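Local coordinates for protein ATP-dependent DNA helicase (Mycobacterium smegmatis, PDB 5V9X) that translocates 3'-to-5' along a single-stranded DNA tracking strand and unwinds RNA:DNA hybrids, drawing on ATP hydrolysis, at residues A[617-622]-A[777-782]; A[712-717]-A[731-736]; A[764-769]-A[830-835]; A[810-815]-A[822-827]. All blocks are in the same frame, centred on the assembly; numbering follows the deposited sequence.

Contact 1. Residues A[617-622]-A[777-782]; sequences FWRGDS and ASRFRE. With nucleotides of chain B.
Arg-779 reaches from helix 774-786 toward the DNA-binding loop, and its NH2 stops 3.7 Å from Ser-622 O, too far for a hydrogen bond. That carbonyl, near the guanidinium plane, also takes a weak hydrogen bond from Arg-619 NH1 (3.5 Å). CG of Arg-779 stands beside the backbone N (chi1 -61°), and the chain bends at chi2 before running out to the guanidinium, whose edge Arg-619 CD skirts at 4.4 Å. This is the loose side: Ser-622 is partly exposed and, like Asp-621, poorly ordered.

The closer overlap is with the single strand. The deoxyribose of DT5 of chain B rests over one face of the Trp-618 ring, its C2' 3.2 Å from CE3, while the thymine base lies over the pyrrole part of the same face, nearly parallel to it, C5 3.8 Å from NE1. The approaches of Ser-622 and Asp-621 to DC7 of chain B are tentative, given their disorder.

Each arginine has its main partner elsewhere, Arg-779 in Glu-830 and Arg-619 in Glu-575, which probably eases the nearness of their like charges. The chemistry implies a loop that meets DNA chiefly through the Trp-618 face, with the helix behind it only lightly touched.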
# COMPACT_ATOMS: atom_id res chain seq x y z
N PHE A 617 -22.55 -0.30 -1.03
CA PHE A 617 -21.31 -0.74 -0.41
C PHE A 617 -20.12 -0.11 -1.12
O PHE A 617 -20.01 -0.18 -2.35
CB PHE A 617 -21.21 -2.26 -0.44
CG PHE A 617 -19.83 -2.79 -0.11
CD1 PHE A 617 -19.42 -2.92 1.21
CD2 PHE A 617 -18.95 -3.16 -1.12
CE1 PHE A 617 -18.16 -3.40 1.52
CE2 PHE A 617 -17.69 -3.64 -0.81
CZ PHE A 617 -17.29 -3.76 0.50
N TRP A 618 -19.23 0.50 -0.35
CA TRP A 618 -18.03 1.14 -0.89
C TRP A 618 -16.81 0.48 -0.26
O TRP A 618 -16.58 0.61 0.95
CB TRP A 618 -18.03 2.64 -0.60
CG TRP A 618 -19.14 3.41 -1.26
CD1 TRP A 618 -20.27 3.89 -0.66
CD2 TRP A 618 -19.20 3.83 -2.63
NE1 TRP A 618 -21.04 4.57 -1.58
CE2 TRP A 618 -20.40 4.55 -2.79
CE3 TRP A 618 -18.36 3.66 -3.73
CZ2 TRP A 618 -20.78 5.10 -4.01
CZ3 TRP A 618 -18.73 4.22 -4.94
CH2 TRP A 618 -19.93 4.92 -5.07
N ARG A 619 -16.03 -0.22 -1.08
CA ARG A 619 -14.69 -0.64 -0.69
C ARG A 619 -13.73 0.42 -1.20
O ARG A 619 -13.51 0.53 -2.42
CB ARG A 619 -14.35 -2.02 -1.24
CG ARG A 619 -12.98 -2.53 -0.80
CD ARG A 619 -12.60 -3.82 -1.51
NE ARG A 619 -13.61 -4.86 -1.34
CZ ARG A 619 -13.64 -5.71 -0.32
NH1 ARG A 619 -12.72 -5.65 0.62
NH2 ARG A 619 -14.60 -6.63 -0.25
N GLY A 620 -13.18 1.21 -0.29
CA GLY A 620 -12.23 2.25 -0.65
C GLY A 620 -11.15 1.73 -1.57
O GLY A 620 -11.04 2.17 -2.72
N ASP A 621 -10.37 0.78 -1.07
CA ASP A 621 -9.36 0.10 -1.88
C ASP A 621 -8.70 -1.04 -1.10
O ASP A 621 -8.41 -0.90 0.09
CB ASP A 621 -8.30 1.09 -2.36
CG ASP A 621 -7.20 0.41 -3.14
OD1 ASP A 621 -6.21 -0.02 -2.50
OD2 ASP A 621 -7.33 0.29 -4.37
N SER A 622 -8.46 -2.16 -1.78
CA SER A 622 -7.75 -3.31 -1.23
C SER A 622 -8.43 -3.90 0.00
O SER A 622 -9.62 -4.21 -0.04
CB SER A 622 -6.30 -2.94 -0.91
OG SER A 622 -5.58 -2.72 -2.11
N ALA A 777 -15.88 -12.53 -7.36
CA ALA A 777 -16.02 -12.21 -8.77
C ALA A 777 -14.98 -11.19 -9.22
O ALA A 777 -14.38 -11.34 -10.29
CB ALA A 777 -17.43 -11.70 -9.06
N SER A 778 -14.74 -10.17 -8.40
CA SER A 778 -13.75 -9.15 -8.75
C SER A 778 -12.34 -9.73 -8.72
O SER A 778 -11.55 -9.52 -9.66
CB SER A 778 -13.86 -7.96 -7.80
OG SER A 778 -15.08 -7.27 -7.98
N ARG A 779 -12.00 -10.46 -7.66
CA ARG A 779 -10.64 -10.98 -7.54
C ARG A 779 -10.39 -12.14 -8.51
O ARG A 779 -9.23 -12.41 -8.83
CB ARG A 779 -10.37 -11.41 -6.10
CG ARG A 779 -10.48 -10.27 -5.09
CD ARG A 779 -9.55 -9.12 -5.46
NE ARG A 779 -9.79 -7.93 -4.65
CZ ARG A 779 -9.05 -7.56 -3.60
NH1 ARG A 779 -8.01 -8.29 -3.24
NH2 ARG A 779 -9.35 -6.46 -2.92
N PHE A 780 -11.44 -12.81 -8.99
CA PHE A 780 -11.24 -13.78 -10.07
C PHE A 780 -10.90 -13.07 -11.37
O PHE A 780 -10.10 -13.58 -12.17
CB PHE A 780 -12.49 -14.64 -10.24
CG PHE A 780 -12.37 -15.67 -11.34
CD1 PHE A 780 -11.88 -16.94 -11.07
CD2 PHE A 780 -12.75 -15.36 -12.64
CE1 PHE A 780 -11.77 -17.88 -12.08
CE2 PHE A 780 -12.63 -16.30 -13.66
CZ PHE A 780 -12.15 -17.56 -13.37
N ARG A 781 -11.50 -11.90 -11.61
CA ARG A 781 -11.18 -11.13 -12.81
C ARG A 781 -9.75 -10.62 -12.77
O ARG A 781 -8.99 -10.79 -13.73
CB ARG A 781 -12.16 -9.97 -12.97
CG ARG A 781 -11.75 -8.97 -14.04
CD ARG A 781 -12.61 -7.72 -14.02
NE ARG A 781 -12.64 -7.08 -12.71
CZ ARG A 781 -11.66 -6.32 -12.23
NH1 ARG A 781 -10.57 -6.10 -12.95
NH2 ARG A 781 -11.77 -5.77 -11.03
N GLU A 782 -9.37 -9.97 -11.66
CA GLU A 782 -8.01 -9.46 -11.54
C GLU A 782 -6.98 -10.58 -11.63
O GLU A 782 -5.90 -10.40 -12.21
CB GLU A 782 -7.85 -8.70 -10.22
CG GLU A 782 -8.76 -7.48 -10.06
CD GLU A 782 -8.66 -6.84 -8.69
OE1 GLU A 782 -7.90 -7.37 -7.84
OE2 GLU A 782 -9.33 -5.81 -8.45
P DG B 6 -13.35 5.55 -4.17
OP1 DG B 6 -13.61 6.24 -5.45
OP2 DG B 6 -13.43 4.07 -4.09
O5' DG B 6 -11.92 5.98 -3.63
C5' DG B 6 -10.77 5.48 -4.25
C4' DG B 6 -9.55 6.02 -3.54
O4' DG B 6 -9.55 5.57 -2.17
C3' DG B 6 -8.23 5.58 -4.14
O3' DG B 6 -7.51 6.72 -4.56
C2' DG B 6 -7.51 4.82 -3.01
C1' DG B 6 -8.23 5.32 -1.76
N9 DG B 6 -8.27 4.36 -0.66
C8 DG B 6 -9.35 4.08 0.15
N7 DG B 6 -9.10 3.18 1.06
C5 DG B 6 -7.77 2.84 0.86
C6 DG B 6 -6.95 1.92 1.55
O6 DG B 6 -7.25 1.19 2.51
N1 DG B 6 -5.66 1.88 1.02
C2 DG B 6 -5.22 2.64 -0.04
N2 DG B 6 -3.94 2.46 -0.41
N3 DG B 6 -5.98 3.51 -0.69
C4 DG B 6 -7.24 3.56 -0.19
P DC B 7 -7.18 6.94 -6.11
OP1 DC B 7 -7.62 8.30 -6.49
OP2 DC B 7 -7.67 5.76 -6.86
O5' DC B 7 -5.59 6.93 -6.13
C5' DC B 7 -4.89 7.53 -5.06
C4' DC B 7 -3.57 6.82 -4.83
O4' DC B 7 -3.81 5.56 -4.18
C3' DC B 7 -2.81 6.49 -6.10
O3' DC B 7 -1.79 7.45 -6.31
C2' DC B 7 -2.22 5.09 -5.83
C1' DC B 7 -2.70 4.75 -4.42
N1 DC B 7 -3.11 3.32 -4.28
C2 DC B 7 -2.32 2.45 -3.53
O2 DC B 7 -1.30 2.88 -2.98
N3 DC B 7 -2.70 1.15 -3.42
C4 DC B 7 -3.81 0.73 -4.02
N4 DC B 7 -4.15 -0.56 -3.88
C5 DC B 7 -4.62 1.61 -4.80
C6 DC B 7 -4.24 2.88 -4.90
P DT B 5 -17.24 11.39 -4.77
OP1 DT B 5 -16.61 12.73 -4.79
OP2 DT B 5 -17.71 10.78 -6.03
O5' DT B 5 -16.24 10.35 -4.08
C5' DT B 5 -16.49 8.96 -4.18
C4' DT B 5 -15.63 8.19 -3.20
O4' DT B 5 -16.15 8.36 -1.85
C3' DT B 5 -15.59 6.68 -3.43
O3' DT B 5 -14.34 6.16 -3.06
C2' DT B 5 -16.69 6.17 -2.52
C1' DT B 5 -16.63 7.13 -1.35
N1 DT B 5 -17.96 7.36 -0.72
C2 DT B 5 -18.18 6.91 0.56
O2 DT B 5 -17.34 6.35 1.24
N3 DT B 5 -19.44 7.16 1.04
C4 DT B 5 -20.48 7.80 0.38
O4 DT B 5 -21.58 7.97 0.89
C5 DT B 5 -20.17 8.23 -0.97
C7 DT B 5 -21.22 8.93 -1.79
C6 DT B 5 -18.94 7.99 -1.44

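Contact 2. Residues A[712-717]-A[731-736]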
# COMPACT_ATOMS: atom_id res chain seq x y z
N PRO A 712 -15.89 -11.26 5.99
CA PRO A 712 -16.35 -12.65 6.13
C PRO A 712 -17.49 -12.81 7.12
O PRO A 712 -18.30 -13.72 6.96
CB PRO A 712 -15.09 -13.39 6.59
CG PRO A 712 -14.29 -12.35 7.30
CD PRO A 712 -14.52 -11.09 6.51
N LEU A 713 -17.56 -11.95 8.14
CA LEU A 713 -18.68 -12.03 9.08
C LEU A 713 -20.00 -11.71 8.40
O LEU A 713 -21.03 -12.31 8.73
CB LEU A 713 -18.44 -11.10 10.27
CG LEU A 713 -19.52 -11.12 11.35
CD1 LEU A 713 -19.80 -12.54 11.82
CD2 LEU A 713 -19.13 -10.24 12.52
N ALA A 714 -19.99 -10.78 7.44
CA ALA A 714 -21.20 -10.49 6.68
C ALA A 714 -21.62 -11.68 5.83
O ALA A 714 -22.82 -11.91 5.64
CB ALA A 714 -21.00 -9.25 5.81
N LEU A 715 -20.66 -12.43 5.29
CA LEU A 715 -20.99 -13.66 4.57
C LEU A 715 -21.75 -14.63 5.45
O LEU A 715 -22.75 -15.22 5.02
CB LEU A 715 -19.71 -14.32 4.04
CG LEU A 715 -18.89 -13.59 2.99
CD1 LEU A 715 -17.59 -14.34 2.73
CD2 LEU A 715 -19.68 -13.43 1.71
N ALA A 716 -21.30 -14.81 6.70
CA ALA A 716 -21.96 -15.73 7.61
C ALA A 716 -23.35 -15.25 7.97
O ALA A 716 -24.31 -16.02 7.97
CB ALA A 716 -21.11 -15.93 8.86
N VAL A 717 -23.48 -13.95 8.29
CA VAL A 717 -24.79 -13.38 8.59
C VAL A 717 -25.72 -13.51 7.40
O VAL A 717 -26.91 -13.82 7.54
CB VAL A 717 -24.64 -11.91 9.03
CG1 VAL A 717 -26.00 -11.26 9.21
CG2 VAL A 717 -23.83 -11.82 10.32
N PRO A 731 -25.93 -8.08 3.73
CA PRO A 731 -25.62 -6.96 4.63
C PRO A 731 -24.39 -6.19 4.18
O PRO A 731 -23.44 -6.75 3.62
CB PRO A 731 -25.37 -7.65 5.98
CG PRO A 731 -24.92 -9.03 5.61
CD PRO A 731 -25.67 -9.39 4.36
N THR A 732 -24.42 -4.88 4.43
CA THR A 732 -23.31 -4.00 4.10
C THR A 732 -22.29 -4.02 5.23
O THR A 732 -22.65 -3.88 6.40
CB THR A 732 -23.81 -2.57 3.86
OG1 THR A 732 -24.84 -2.58 2.87
CG2 THR A 732 -22.67 -1.68 3.38
N ALA A 733 -21.02 -4.21 4.87
CA ALA A 733 -19.94 -4.32 5.84
C ALA A 733 -18.93 -3.20 5.62
O ALA A 733 -18.67 -2.79 4.49
CB ALA A 733 -19.24 -5.68 5.72
N SER A 734 -18.36 -2.72 6.72
CA SER A 734 -17.38 -1.64 6.68
C SER A 734 -16.34 -1.88 7.77
O SER A 734 -16.37 -2.91 8.45
CB SER A 734 -18.06 -0.27 6.83
OG SER A 734 -18.73 -0.17 8.07
N ASP A 735 -15.42 -0.93 7.93
CA ASP A 735 -14.40 -1.05 8.96
C ASP A 735 -15.01 -1.06 10.36
O ASP A 735 -14.53 -1.75 11.26
CB ASP A 735 -13.38 0.09 8.85
CG ASP A 735 -12.31 -0.18 7.80
OD1 ASP A 735 -11.98 -1.36 7.58
OD2 ASP A 735 -11.79 0.79 7.21
N ASP A 736 -16.08 -0.29 10.56
CA ASP A 736 -16.62 -0.05 11.90
C ASP A 736 -17.99 -0.69 12.12
O ASP A 736 -18.79 -0.18 12.90
CB ASP A 736 -16.68 1.45 12.19
CG ASP A 736 -15.31 2.06 12.41
OD1 ASP A 736 -14.31 1.42 12.01
OD2 ASP A 736 -15.23 3.16 13.00
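Ala-714 and Pro-731 show how small side chains let a helix settle against the margin of a sheet. The apolar contacts come first. Ala-714 CB points at the strand segment and serves two partners, Pro-731 CG at 3.9 Å and Ala-733 CB at 4.0 Å. One turn on, Val-717 adds a longer touch: with CG1 anti to the backbone N (chi1 174°), that methyl group is carried to 4.4 Å from Pro-731 CG.

A second kind of contact sets backbone against ring. The Ala-714 carbonyl O lies 3.6 Å from Pro-731 CG, with CD a little farther off, so the proline ring meets both the methyl and the carbonyl of one residue. No hydrogen bond crosses between the segments.

Polar interactions gather beyond the apolar patch. Ser-734 O accepts a hydrogen bond from His-710 ND1, and Asp-735 OD1 accepts from the backbone N of Leu-707, both donors lying at the start of helix 707-725. Thr-732 pairs through its backbone with Ile-739, which ties this outermost strand of the five-stranded mixed sheet to strand 737-742.

Chemically, then, the helix segment is fitted to the edge strand by methyl groups, proline ring carbons and one carbonyl, without a hydrogen bond, whereas directional bonds to the helix come from Ser-734 and Asp-735.

Contact 3. Residues A[764-769]-A[830-835]; sequences PIVTAE and ECLQDV
Leu-832 reaches from helix 822-835 to helix 759-769 to meet Val-766 and Thr-767, and its course illustrates how one branched side chain can make an entire contact. CB already points at helix 759-769; the closest CA atoms, those of Thr-767 and Leu-832, are 7.9 Å apart. CG continues outward, anti to the carbonyl carbon (chi1 -58°), and there the chain forks. CD2 takes the inner course and packs at 3.6 Å on CG1 of Val-766. CD1 turns toward the exposed Thr-767, passing 4.4 Å from its OG1. That hydroxyl is engaged with Glu-763 O in its own helix, so the leucine methyl makes only a loose contact with it. Val-766 and Leu-832 run past each other in opposite directions, branch beside branch.

Behind the leucine the helix widens into a pi-type turn: Glu-830 O receives both Asp-834 N, at 2.8 Å, and Val-835 N.

The neighbouring helices fill in around this small contact. Helix 707-725 packs against the first segment, where Pro-712 touches Val-766, and helix 774-786 packs against the second, with Leu-775 against Cys-831 and Val-835. Thr-767, by contrast, is on the exposed side of the bundle.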
# COMPACT_ATOMS: atom_id res chain seq x y z
N PRO A 764 -15.49 -22.94 8.04
CA PRO A 764 -16.22 -23.65 6.98
C PRO A 764 -17.26 -22.79 6.29
O PRO A 764 -17.38 -22.85 5.06
CB PRO A 764 -16.87 -24.82 7.73
CG PRO A 764 -16.04 -25.00 8.95
CD PRO A 764 -15.62 -23.62 9.34
N ILE A 765 -18.02 -21.99 7.05
CA ILE A 765 -19.05 -21.14 6.46
C ILE A 765 -18.43 -20.18 5.44
O ILE A 765 -18.90 -20.07 4.30
CB ILE A 765 -19.81 -20.37 7.56
CG1 ILE A 765 -20.72 -21.32 8.34
CG2 ILE A 765 -20.60 -19.22 6.96
CD1 ILE A 765 -21.36 -20.67 9.55
N VAL A 766 -17.37 -19.48 5.85
CA VAL A 766 -16.73 -18.51 4.96
C VAL A 766 -16.24 -19.19 3.69
O VAL A 766 -16.30 -18.62 2.60
CB VAL A 766 -15.59 -17.78 5.70
CG1 VAL A 766 -14.78 -16.93 4.74
CG2 VAL A 766 -16.15 -16.93 6.83
N THR A 767 -15.75 -20.43 3.81
CA THR A 767 -15.27 -21.15 2.64
C THR A 767 -16.41 -21.47 1.68
O THR A 767 -16.22 -21.43 0.46
CB THR A 767 -14.56 -22.44 3.07
OG1 THR A 767 -13.52 -22.12 4.00
CG2 THR A 767 -13.95 -23.14 1.87
N ALA A 768 -17.60 -21.76 2.21
CA ALA A 768 -18.73 -22.12 1.35
C ALA A 768 -19.37 -20.90 0.70
O ALA A 768 -19.95 -21.02 -0.39
CB ALA A 768 -19.77 -22.89 2.16
N GLU A 769 -19.28 -19.73 1.33
CA GLU A 769 -19.99 -18.55 0.84
C GLU A 769 -19.14 -17.67 -0.06
O GLU A 769 -19.70 -16.95 -0.90
CB GLU A 769 -20.49 -17.71 2.02
CG GLU A 769 -21.53 -18.42 2.87
CD GLU A 769 -22.72 -18.87 2.05
OE1 GLU A 769 -23.13 -18.13 1.13
OE2 GLU A 769 -23.24 -19.98 2.31
N GLU A 830 -6.61 -15.63 -2.41
CA GLU A 830 -6.42 -14.21 -2.11
C GLU A 830 -7.52 -13.69 -1.19
O GLU A 830 -7.23 -12.96 -0.23
CB GLU A 830 -6.39 -13.39 -3.40
CG GLU A 830 -6.22 -11.89 -3.14
CD GLU A 830 -6.16 -11.06 -4.41
OE1 GLU A 830 -6.36 -11.61 -5.50
OE2 GLU A 830 -5.91 -9.84 -4.30
N CYS A 831 -8.78 -14.06 -1.45
CA CYS A 831 -9.88 -13.56 -0.63
C CYS A 831 -9.72 -13.99 0.82
O CYS A 831 -9.82 -13.17 1.74
CB CYS A 831 -11.21 -14.06 -1.19
SG CYS A 831 -11.67 -13.38 -2.80
N LEU A 832 -9.47 -15.28 1.05
CA LEU A 832 -9.46 -15.81 2.41
C LEU A 832 -8.20 -15.42 3.18
O LEU A 832 -8.27 -15.16 4.38
CB LEU A 832 -9.61 -17.33 2.38
CG LEU A 832 -10.85 -17.92 1.69
CD1 LEU A 832 -10.81 -19.43 1.74
CD2 LEU A 832 -12.12 -17.40 2.33
N GLN A 833 -7.05 -15.36 2.50
CA GLN A 833 -5.78 -15.11 3.17
C GLN A 833 -5.34 -13.65 3.11
O GLN A 833 -4.85 -13.11 4.10
CB GLN A 833 -4.68 -15.98 2.57
CG GLN A 833 -4.91 -17.47 2.70
CD GLN A 833 -3.74 -18.27 2.16
OE1 GLN A 833 -2.69 -17.71 1.82
NE2 GLN A 833 -3.91 -19.59 2.07
N ASP A 834 -5.51 -12.99 1.96
CA ASP A 834 -5.00 -11.64 1.76
C ASP A 834 -6.03 -10.56 2.07
O ASP A 834 -5.66 -9.50 2.58
CB ASP A 834 -4.51 -11.46 0.32
CG ASP A 834 -3.23 -12.22 0.05
OD1 ASP A 834 -2.80 -13.00 0.92
OD2 ASP A 834 -2.64 -12.03 -1.04
N VAL A 835 -7.31 -10.80 1.78
CA VAL A 835 -8.36 -9.81 2.01
C VAL A 835 -8.97 -10.03 3.38
O VAL A 835 -8.99 -9.11 4.22
CB VAL A 835 -9.43 -9.87 0.91
CG1 VAL A 835 -10.45 -8.76 1.10
CG2 VAL A 835 -8.79 -9.79 -0.46

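Contact 4. Residues A[810-815]-A[822-827]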
# COMPACT_ATOMS: atom_id res chain seq x y z
N GLN A 810 -17.65 -14.61 -18.16
CA GLN A 810 -17.96 -15.73 -19.05
C GLN A 810 -16.99 -16.89 -18.86
O GLN A 810 -17.34 -18.03 -19.17
CB GLN A 810 -17.96 -15.26 -20.50
CG GLN A 810 -19.26 -14.58 -20.92
CD GLN A 810 -19.11 -13.65 -22.11
OE1 GLN A 810 -18.00 -13.43 -22.60
NE2 GLN A 810 -20.22 -13.11 -22.58
N LEU A 811 -15.78 -16.63 -18.35
CA LEU A 811 -14.85 -17.71 -18.05
C LEU A 811 -15.17 -18.36 -16.71
O LEU A 811 -15.07 -19.58 -16.56
CB LEU A 811 -13.41 -17.19 -18.07
CG LEU A 811 -12.30 -18.12 -17.56
CD1 LEU A 811 -12.32 -19.46 -18.28
CD2 LEU A 811 -10.94 -17.45 -17.70
N LEU A 812 -15.56 -17.55 -15.71
CA LEU A 812 -15.83 -18.10 -14.38
C LEU A 812 -17.03 -19.05 -14.41
O LEU A 812 -17.01 -20.08 -13.73
CB LEU A 812 -16.08 -16.97 -13.39
CG LEU A 812 -16.45 -17.43 -11.97
CD1 LEU A 812 -15.34 -18.29 -11.38
CD2 LEU A 812 -16.76 -16.25 -11.07
N ASP A 813 -18.06 -18.71 -15.19
CA ASP A 813 -19.21 -19.60 -15.31
C ASP A 813 -18.82 -20.98 -15.82
O ASP A 813 -19.54 -21.95 -15.58
CB ASP A 813 -20.26 -18.98 -16.24
CG ASP A 813 -20.92 -17.76 -15.64
OD1 ASP A 813 -20.54 -17.36 -14.51
OD2 ASP A 813 -21.83 -17.19 -16.29
N ILE A 814 -17.69 -21.09 -16.51
CA ILE A 814 -17.16 -22.38 -16.92
C ILE A 814 -16.18 -22.94 -15.89
O ILE A 814 -16.09 -24.16 -15.71
CB ILE A 814 -16.51 -22.28 -18.31
CG1 ILE A 814 -17.47 -21.63 -19.30
CG2 ILE A 814 -16.06 -23.64 -18.81
CD1 ILE A 814 -18.79 -22.36 -19.44
N ALA A 815 -15.45 -22.06 -15.19
CA ALA A 815 -14.45 -22.52 -14.23
C ALA A 815 -15.08 -22.99 -12.92
O ALA A 815 -14.49 -23.83 -12.23
CB ALA A 815 -13.43 -21.41 -13.96
N PRO A 822 -6.75 -23.50 -11.50
CA PRO A 822 -5.79 -22.68 -10.74
C PRO A 822 -6.21 -21.24 -10.51
O PRO A 822 -5.82 -20.65 -9.50
CB PRO A 822 -4.52 -22.77 -11.59
CG PRO A 822 -4.63 -24.09 -12.28
CD PRO A 822 -6.10 -24.26 -12.58
N ILE A 823 -7.00 -20.64 -11.41
CA ILE A 823 -7.45 -19.27 -11.18
C ILE A 823 -8.50 -19.24 -10.08
O ILE A 823 -8.50 -18.34 -9.24
CB ILE A 823 -7.96 -18.64 -12.49
CG1 ILE A 823 -6.88 -18.72 -13.56
CG2 ILE A 823 -8.35 -17.19 -12.26
CD1 ILE A 823 -5.59 -18.03 -13.17
N VAL A 824 -9.41 -20.22 -10.07
CA VAL A 824 -10.37 -20.32 -8.98
C VAL A 824 -9.65 -20.53 -7.65
O VAL A 824 -9.97 -19.89 -6.65
CB VAL A 824 -11.38 -21.45 -9.26
CG1 VAL A 824 -12.31 -21.64 -8.06
CG2 VAL A 824 -12.19 -21.15 -10.51
N LEU A 825 -8.67 -21.43 -7.64
CA LEU A 825 -7.90 -21.68 -6.42
C LEU A 825 -7.24 -20.41 -5.91
O LEU A 825 -7.29 -20.10 -4.72
CB LEU A 825 -6.84 -22.76 -6.68
CG LEU A 825 -7.30 -24.16 -7.10
CD1 LEU A 825 -6.09 -25.04 -7.37
CD2 LEU A 825 -8.19 -24.78 -6.04
N GLU A 826 -6.62 -19.64 -6.82
CA GLU A 826 -5.89 -18.45 -6.40
C GLU A 826 -6.84 -17.33 -5.98
O GLU A 826 -6.56 -16.60 -5.02
CB GLU A 826 -4.96 -17.98 -7.52
CG GLU A 826 -4.24 -16.68 -7.23
CD GLU A 826 -3.48 -16.70 -5.91
OE1 GLU A 826 -3.00 -17.78 -5.50
OE2 GLU A 826 -3.35 -15.62 -5.28
N ALA A 827 -7.97 -17.19 -6.68
CA ALA A 827 -8.96 -16.20 -6.27
C ALA A 827 -9.47 -16.48 -4.86
O ALA A 827 -9.58 -15.57 -4.03
CB ALA A 827 -10.12 -16.18 -7.26
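A pair of helices consecutive in the chain, 801-815 and 822-835, with a six-residue connection between them, is closed here by Val-824 packing on Ala-815 and Leu-812. Val-824 CG2 does the touching. With CG1 anti to the backbone N (chi1 175°), CG2 falls anti to the carbonyl carbon and is thereby directed at the last turn of the preceding helix. Ala-815 CB meets it at 3.7 Å, and the carbonyl O of Ala-815 lies scarcely farther away, at 3.9 Å, so the methyl rests against both side chain and backbone of that residue. One turn earlier, Leu-812 starts out across the interface rather than into it. Its CD1 nevertheless swings round to 4.3 Å from the same CG2.

A third helix completes the arrangement: Phe-780 of helix 774-786 touches Leu-812, Ile-823 and Val-824, giving the two helices a shared aromatic neighbour. Phe-821, in the connection itself, packs against Ala-815.

No hydrogen bond or ion pair links the two segments. Their meeting is apolar in its side chains, with one carbonyl beside a methyl and alanine allowing the backbones to come near. Burial of apolar surface, together with the shortness of the connection, probably helps keep the helices together.

How the contacts relate
The four contacts trace the C-terminal part of the helicase from DNA-binding loop to outer helices. Contact 2 is nested within the long chain loop closed by contact 1, and contact 4 within that closed by contact 3, while contacts 1 and 3 interleave. Contacts 3 and 4 share helix 822-835, their centres about 15 Å apart. Helix 774-786 joins contact 1 to both, through the Arg-779–Glu-830 salt bridge and the Phe-780 ring. Contacts 2 and 3 meet where helices 707-725 and 759-769 pack, and Phe-617 brings contact 1 to the edge strand of contact 2. Contacts 2 and 4, about 24 Å apart between centres, do not touch. The loop on the tracking strand thus lies against helices and an edge strand that touch one another in turn.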